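Thioesterase domain-containing protein (PDB 1IXL) is of unknown function but has the hot-dog fold of the thioesterase superfamily and may hydrolyse acyl-CoA thioesters. Local coordinates at residues Y57-A62 with V103-Y108; F50-A55 with A73-T78. All blocks are in the same frame, centred on the assembly; numbering follows the deposited sequence.

Contact 1. Residues Y57-A62 with V103-Y108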
loop_
_atom_site.group_PDB
_atom_site.type_symbol
_atom_site.label_atom_id
_atom_site.label_comp_id
_atom_site.label_asym_id
_atom_site.label_seq_id
_atom_site.Cartn_x
_atom_site.Cartn_y
_atom_site.Cartn_z
ATOM N N TYR A 57 1.557 -1.611 1.640
ATOM C CA TYR A 57 1.855 -0.698 2.736
ATOM C C TYR A 57 0.666 0.217 3.039
ATOM O O TYR A 57 0.361 0.454 4.205
ATOM C CB TYR A 57 3.138 0.109 2.397
ATOM C CG TYR A 57 3.640 1.134 3.428
ATOM C CD1 TYR A 57 3.569 0.886 4.810
ATOM C CD2 TYR A 57 4.306 2.294 3.006
ATOM C CE1 TYR A 57 4.153 1.756 5.729
ATOM C CE2 TYR A 57 4.904 3.169 3.913
ATOM C CZ TYR A 57 4.830 2.890 5.279
ATOM O OH TYR A 57 5.486 3.700 6.180
ATOM N N ALA A 58 -0.017 0.726 2.008
ATOM C CA ALA A 58 -1.162 1.592 2.245
ATOM C C ALA A 58 -2.252 0.831 3.015
ATOM O O ALA A 58 -2.908 1.370 3.932
ATOM C CB ALA A 58 -1.723 2.123 0.896
ATOM N N ALA A 59 -2.438 -0.425 2.636
ATOM C CA ALA A 59 -3.422 -1.296 3.262
ATOM C C ALA A 59 -3.096 -1.491 4.752
ATOM O O ALA A 59 -3.990 -1.418 5.600
ATOM C CB ALA A 59 -3.450 -2.654 2.529
HETATM N N MSE A 60 -1.822 -1.711 5.068
HETATM C CA MSE A 60 -1.409 -1.877 6.452
HETATM C C MSE A 60 -1.727 -0.595 7.233
HETATM O O MSE A 60 -2.080 -0.655 8.414
HETATM C CB MSE A 60 0.098 -2.168 6.552
HETATM C CG MSE A 60 0.587 -3.456 5.860
HETATM SE SE MSE A 60 -0.065 -5.001 6.558
HETATM C CE MSE A 60 -1.516 -5.050 5.852
ATOM N N LEU A 61 -1.597 0.569 6.593
ATOM C CA LEU A 61 -1.887 1.827 7.302
ATOM C C LEU A 61 -3.364 2.146 7.376
ATOM O O LEU A 61 -3.783 2.925 8.231
ATOM C CB LEU A 61 -1.111 3.015 6.702
ATOM C CG LEU A 61 0.412 2.837 6.813
ATOM C CD1 LEU A 61 1.153 4.101 6.369
ATOM C CD2 LEU A 61 0.777 2.501 8.237
ATOM N N ALA A 62 -4.165 1.560 6.493
ATOM C CA ALA A 62 -5.596 1.789 6.569
ATOM C C ALA A 62 -6.092 1.069 7.837
ATOM O O ALA A 62 -7.091 1.474 8.434
ATOM C CB ALA A 62 -6.300 1.259 5.328
ATOM N N VAL A 103 -9.403 -4.741 2.878
ATOM C CA VAL A 103 -9.070 -3.383 2.472
ATOM C C VAL A 103 -8.980 -3.302 0.961
ATOM O O VAL A 103 -8.345 -4.140 0.334
ATOM C CB VAL A 103 -7.718 -2.986 3.069
ATOM C CG1 VAL A 103 -7.345 -1.571 2.658
ATOM C CG2 VAL A 103 -7.781 -3.130 4.593
ATOM N N GLU A 104 -9.633 -2.311 0.375
ATOM C CA GLU A 104 -9.562 -2.150 -1.066
ATOM C C GLU A 104 -8.491 -1.091 -1.295
ATOM O O GLU A 104 -8.405 -0.114 -0.549
ATOM C CB GLU A 104 -10.906 -1.673 -1.628
ATOM C CG GLU A 104 -10.866 -1.389 -3.126
ATOM C CD GLU A 104 -12.242 -1.127 -3.708
ATOM O OE1 GLU A 104 -12.989 -0.314 -3.111
ATOM O OE2 GLU A 104 -12.572 -1.729 -4.759
ATOM N N VAL A 105 -7.651 -1.289 -2.300
ATOM C CA VAL A 105 -6.612 -0.310 -2.573
ATOM C C VAL A 105 -6.566 -0.041 -4.069
ATOM O O VAL A 105 -6.712 -0.950 -4.894
ATOM C CB VAL A 105 -5.192 -0.807 -2.139
ATOM C CG1 VAL A 105 -4.175 0.272 -2.403
ATOM C CG2 VAL A 105 -5.166 -1.180 -0.664
ATOM N N LYS A 106 -6.388 1.221 -4.413
ATOM C CA LYS A 106 -6.272 1.603 -5.803
ATOM C C LYS A 106 -5.033 2.471 -5.846
ATOM O O LYS A 106 -4.848 3.337 -4.987
ATOM C CB LYS A 106 -7.512 2.386 -6.265
ATOM C CG LYS A 106 -8.664 1.481 -6.668
ATOM C CD LYS A 106 -9.662 2.207 -7.552
ATOM C CE LYS A 106 -10.920 2.560 -6.798
ATOM N NZ LYS A 106 -11.620 1.312 -6.392
ATOM N N VAL A 107 -4.155 2.201 -6.805
ATOM C CA VAL A 107 -2.954 2.998 -6.923
ATOM C C VAL A 107 -3.141 3.883 -8.149
ATOM O O VAL A 107 -3.487 3.383 -9.219
ATOM C CB VAL A 107 -1.714 2.124 -7.095
ATOM C CG1 VAL A 107 -0.474 3.013 -7.241
ATOM C CG2 VAL A 107 -1.568 1.189 -5.875
ATOM N N TYR A 108 -2.915 5.186 -7.973
ATOM C CA TYR A 108 -3.084 6.172 -9.051
ATOM C C TYR A 108 -1.808 6.841 -9.527
ATOM O O TYR A 108 -0.834 6.973 -8.782
ATOM C CB TYR A 108 -4.007 7.322 -8.593
ATOM C CG TYR A 108 -5.396 6.911 -8.144
ATOM C CD1 TYR A 108 -5.614 6.371 -6.870
ATOM C CD2 TYR A 108 -6.482 7.019 -9.008
ATOM C CE1 TYR A 108 -6.888 5.940 -6.474
ATOM C CE2 TYR A 108 -7.754 6.600 -8.628
ATOM C CZ TYR A 108 -7.955 6.058 -7.364
ATOM O OH TYR A 108 -9.215 5.625 -7.002
#
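Val103 and Ala59 bring the two backbones to their closest approach, with CA atoms 6.1 Å apart, and the contact is entirely apolar. Val103 works through one branch: CG1 lies anti to the backbone N (chi1 180°) and sits 4.0 Å from CA of Ala59. The same methyl is 4.0 Å from CB of Ala62, so it bridges two helix residues three positions apart. Val105, the next inward-facing residue of the strand, uses its other branch; CG2 comes within 3.9 Å of Ala59 CB, which lies 4.0 Å from Val103 CG1 and so meets both valines.

With small residues on the helix and branched ones on the strand, the segment axes approach to 8.7 Å, and their directions differ by 138°. This is the core packing of the hot-dog fold, in which the antiparallel sheet wraps around the central helix 48-63, here against strand 100-109.

Around these methyls, Ala58 packs on Ala89 and Ala91 of the adjoining strand 86-97, and Val105 touches Phe119 on strand 112-123. Polar bonding lies off this interface. Glu104 points away from the helix, and its OE2 forms a salt bridge with NZ of Lys106 at 3.6 Å; Tyr57 OH hydrogen-bonds to Gln6 and Arg14.

Contact 2. Residues F50-A55 with A73-T78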
loop_
_atom_site.group_PDB
_atom_site.type_symbol
_atom_site.label_atom_id
_atom_site.label_comp_id
_atom_site.label_asym_id
_atom_site.label_seq_id
_atom_site.Cartn_x
_atom_site.Cartn_y
_atom_site.Cartn_z
ATOM N N PHE A 50 7.041 -3.420 -7.033
ATOM C CA PHE A 50 7.120 -2.171 -6.281
ATOM C C PHE A 50 5.749 -1.517 -6.118
ATOM O O PHE A 50 5.413 -1.008 -5.048
ATOM C CB PHE A 50 8.132 -1.235 -6.955
ATOM C CG PHE A 50 9.540 -1.772 -6.915
ATOM C CD1 PHE A 50 10.264 -1.759 -5.725
ATOM C CD2 PHE A 50 10.102 -2.376 -8.034
ATOM C CE1 PHE A 50 11.519 -2.338 -5.647
ATOM C CE2 PHE A 50 11.359 -2.961 -7.970
ATOM C CZ PHE A 50 12.075 -2.946 -6.778
ATOM N N THR A 51 4.963 -1.564 -7.183
ATOM C CA THR A 51 3.618 -1.019 -7.171
ATOM C C THR A 51 2.782 -1.781 -6.147
ATOM O O THR A 51 1.986 -1.185 -5.387
ATOM C CB THR A 51 2.981 -1.170 -8.542
ATOM O OG1 THR A 51 3.851 -0.592 -9.516
ATOM C CG2 THR A 51 1.631 -0.454 -8.579
ATOM N N PHE A 52 2.956 -3.100 -6.124
ATOM C CA PHE A 52 2.241 -3.939 -5.151
ATOM C C PHE A 52 2.705 -3.602 -3.732
ATOM O O PHE A 52 1.891 -3.511 -2.816
ATOM C CB PHE A 52 2.506 -5.430 -5.415
ATOM C CG PHE A 52 1.893 -6.359 -4.374
ATOM C CD1 PHE A 52 0.648 -6.940 -4.582
ATOM C CD2 PHE A 52 2.565 -6.635 -3.191
ATOM C CE1 PHE A 52 0.075 -7.792 -3.611
ATOM C CE2 PHE A 52 2.010 -7.483 -2.202
ATOM C CZ PHE A 52 0.758 -8.063 -2.419
ATOM N N GLY A 53 4.017 -3.420 -3.558
ATOM C CA GLY A 53 4.547 -3.113 -2.243
ATOM C C GLY A 53 3.927 -1.828 -1.740
ATOM O O GLY A 53 3.546 -1.723 -0.579
ATOM N N LEU A 54 3.849 -0.824 -2.612
ATOM C CA LEU A 54 3.224 0.436 -2.206
ATOM C C LEU A 54 1.770 0.201 -1.792
ATOM O O LEU A 54 1.323 0.687 -0.738
ATOM C CB LEU A 54 3.283 1.467 -3.345
ATOM C CG LEU A 54 2.313 2.661 -3.267
ATOM C CD1 LEU A 54 2.643 3.540 -2.067
ATOM C CD2 LEU A 54 2.413 3.484 -4.547
ATOM N N ALA A 55 1.014 -0.528 -2.602
ATOM C CA ALA A 55 -0.389 -0.779 -2.240
ATOM C C ALA A 55 -0.523 -1.557 -0.917
ATOM O O ALA A 55 -1.395 -1.267 -0.094
ATOM C CB ALA A 55 -1.103 -1.536 -3.366
ATOM N N ALA A 73 -3.964 -11.426 -0.937
ATOM C CA ALA A 73 -4.233 -10.277 -1.779
ATOM C C ALA A 73 -4.583 -10.729 -3.186
ATOM O O ALA A 73 -4.092 -11.748 -3.660
ATOM C CB ALA A 73 -3.004 -9.360 -1.811
ATOM N N GLU A 74 -5.464 -9.987 -3.831
ATOM C CA GLU A 74 -5.832 -10.260 -5.207
ATOM C C GLU A 74 -5.624 -8.899 -5.855
ATOM O O GLU A 74 -6.165 -7.895 -5.382
ATOM C CB GLU A 74 -7.295 -10.691 -5.291
ATOM C CG GLU A 74 -7.556 -11.984 -4.509
ATOM C CD GLU A 74 -9.032 -12.222 -4.246
ATOM O OE1 GLU A 74 -9.768 -11.231 -4.009
ATOM O OE2 GLU A 74 -9.452 -13.403 -4.261
ATOM N N VAL A 75 -4.821 -8.835 -6.902
ATOM C CA VAL A 75 -4.576 -7.545 -7.540
ATOM C C VAL A 75 -4.612 -7.657 -9.056
ATOM O O VAL A 75 -4.368 -8.728 -9.626
ATOM C CB VAL A 75 -3.208 -6.955 -7.136
ATOM C CG1 VAL A 75 -3.169 -6.678 -5.616
ATOM C CG2 VAL A 75 -2.075 -7.913 -7.549
ATOM N N ARG A 76 -4.947 -6.549 -9.696
ATOM C CA ARG A 76 -4.991 -6.459 -11.153
ATOM C C ARG A 76 -4.138 -5.255 -11.488
ATOM O O ARG A 76 -4.309 -4.173 -10.904
ATOM C CB ARG A 76 -6.414 -6.184 -11.666
ATOM C CG ARG A 76 -7.379 -7.331 -11.504
ATOM C CD ARG A 76 -8.810 -6.907 -11.816
ATOM N NE ARG A 76 -9.746 -7.958 -11.428
ATOM C CZ ARG A 76 -9.999 -9.033 -12.167
ATOM N NH1 ARG A 76 -9.388 -9.187 -13.339
ATOM N NH2 ARG A 76 -10.846 -9.959 -11.726
ATOM N N PHE A 77 -3.201 -5.439 -12.402
ATOM C CA PHE A 77 -2.351 -4.340 -12.813
ATOM C C PHE A 77 -3.080 -3.827 -14.045
ATOM O O PHE A 77 -3.222 -4.535 -15.028
ATOM C CB PHE A 77 -0.961 -4.867 -13.152
ATOM C CG PHE A 77 -0.234 -5.433 -11.958
ATOM C CD1 PHE A 77 -0.578 -6.687 -11.443
ATOM C CD2 PHE A 77 0.766 -4.711 -11.343
ATOM C CE1 PHE A 77 0.082 -7.203 -10.322
ATOM C CE2 PHE A 77 1.439 -5.220 -10.213
ATOM C CZ PHE A 77 1.085 -6.469 -9.713
ATOM N N THR A 78 -3.543 -2.596 -13.981
ATOM C CA THR A 78 -4.350 -2.040 -15.060
ATOM C C THR A 78 -3.600 -1.219 -16.105
ATOM O O THR A 78 -4.023 -1.154 -17.267
ATOM C CB THR A 78 -5.491 -1.206 -14.453
ATOM O OG1 THR A 78 -4.936 -0.177 -13.632
ATOM C CG2 THR A 78 -6.369 -2.089 -13.556
#
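The ring of Phe52 meets Ala73 at its edge, where Ala73 CB lies near the ring plane, 3.9 Å from CE1 and 4.0 Å from CZ. Val75 approaches the same ring obliquely: its CG1 is 4.0 Å from Phe52 CD1, and the two side chains cross at about a right angle. The second flat group, the ring of Phe77, stays more distant, with CZ 4.6 Å from CB of Phe52.

The CA atoms of Phe52 and Val75 are 8.1 Å apart, and the ring and the valine methyls meet between them. CG lies anti to the backbone N (chi1 175°), carrying the phenyl group towards the strand. Cutting Phe52 back to an alanine is likely to open a gap between helix and strand, leaving Ala73 CB without a ring edge and Val75 with Phe119 but no helix ring.

In contrast to the core of the hot-dog fold, this is a surface contact, and the three touching residues are all partly exposed. Strand 68-77 is the outermost on its side of the sheet within the chain and pairs with strand 112-123, whose Phe119 touches both Val75 and Ala55, while Thr51 reaches Leu115 of that strand and Leu87 of strand 86-97.

Overall arrangement
Contacts 1 and 2 draw on successive parts of helix 48-63 and on one antiparallel sheet, with centres 9 Å apart. Along the chain their segments alternate: 50-55, 57-62, 73-78, then 103-108. Strands 100-109 and 68-77 are not neighbours, since strand 112-123 runs between them, so the helix packs on an inner strand in contact 1 and on an outermost one in contact 2. They also touch directly, as CB of Ala55 lies 3.7 Å from Val105 CG1 and likewise 3.7 Å from Val107 CG2. Contact 1 is buried near the chain centre and contact 2 lies towards the surface, as expected for an inner and an outermost strand; the helix packed across the sheet is the hot-dog arrangement.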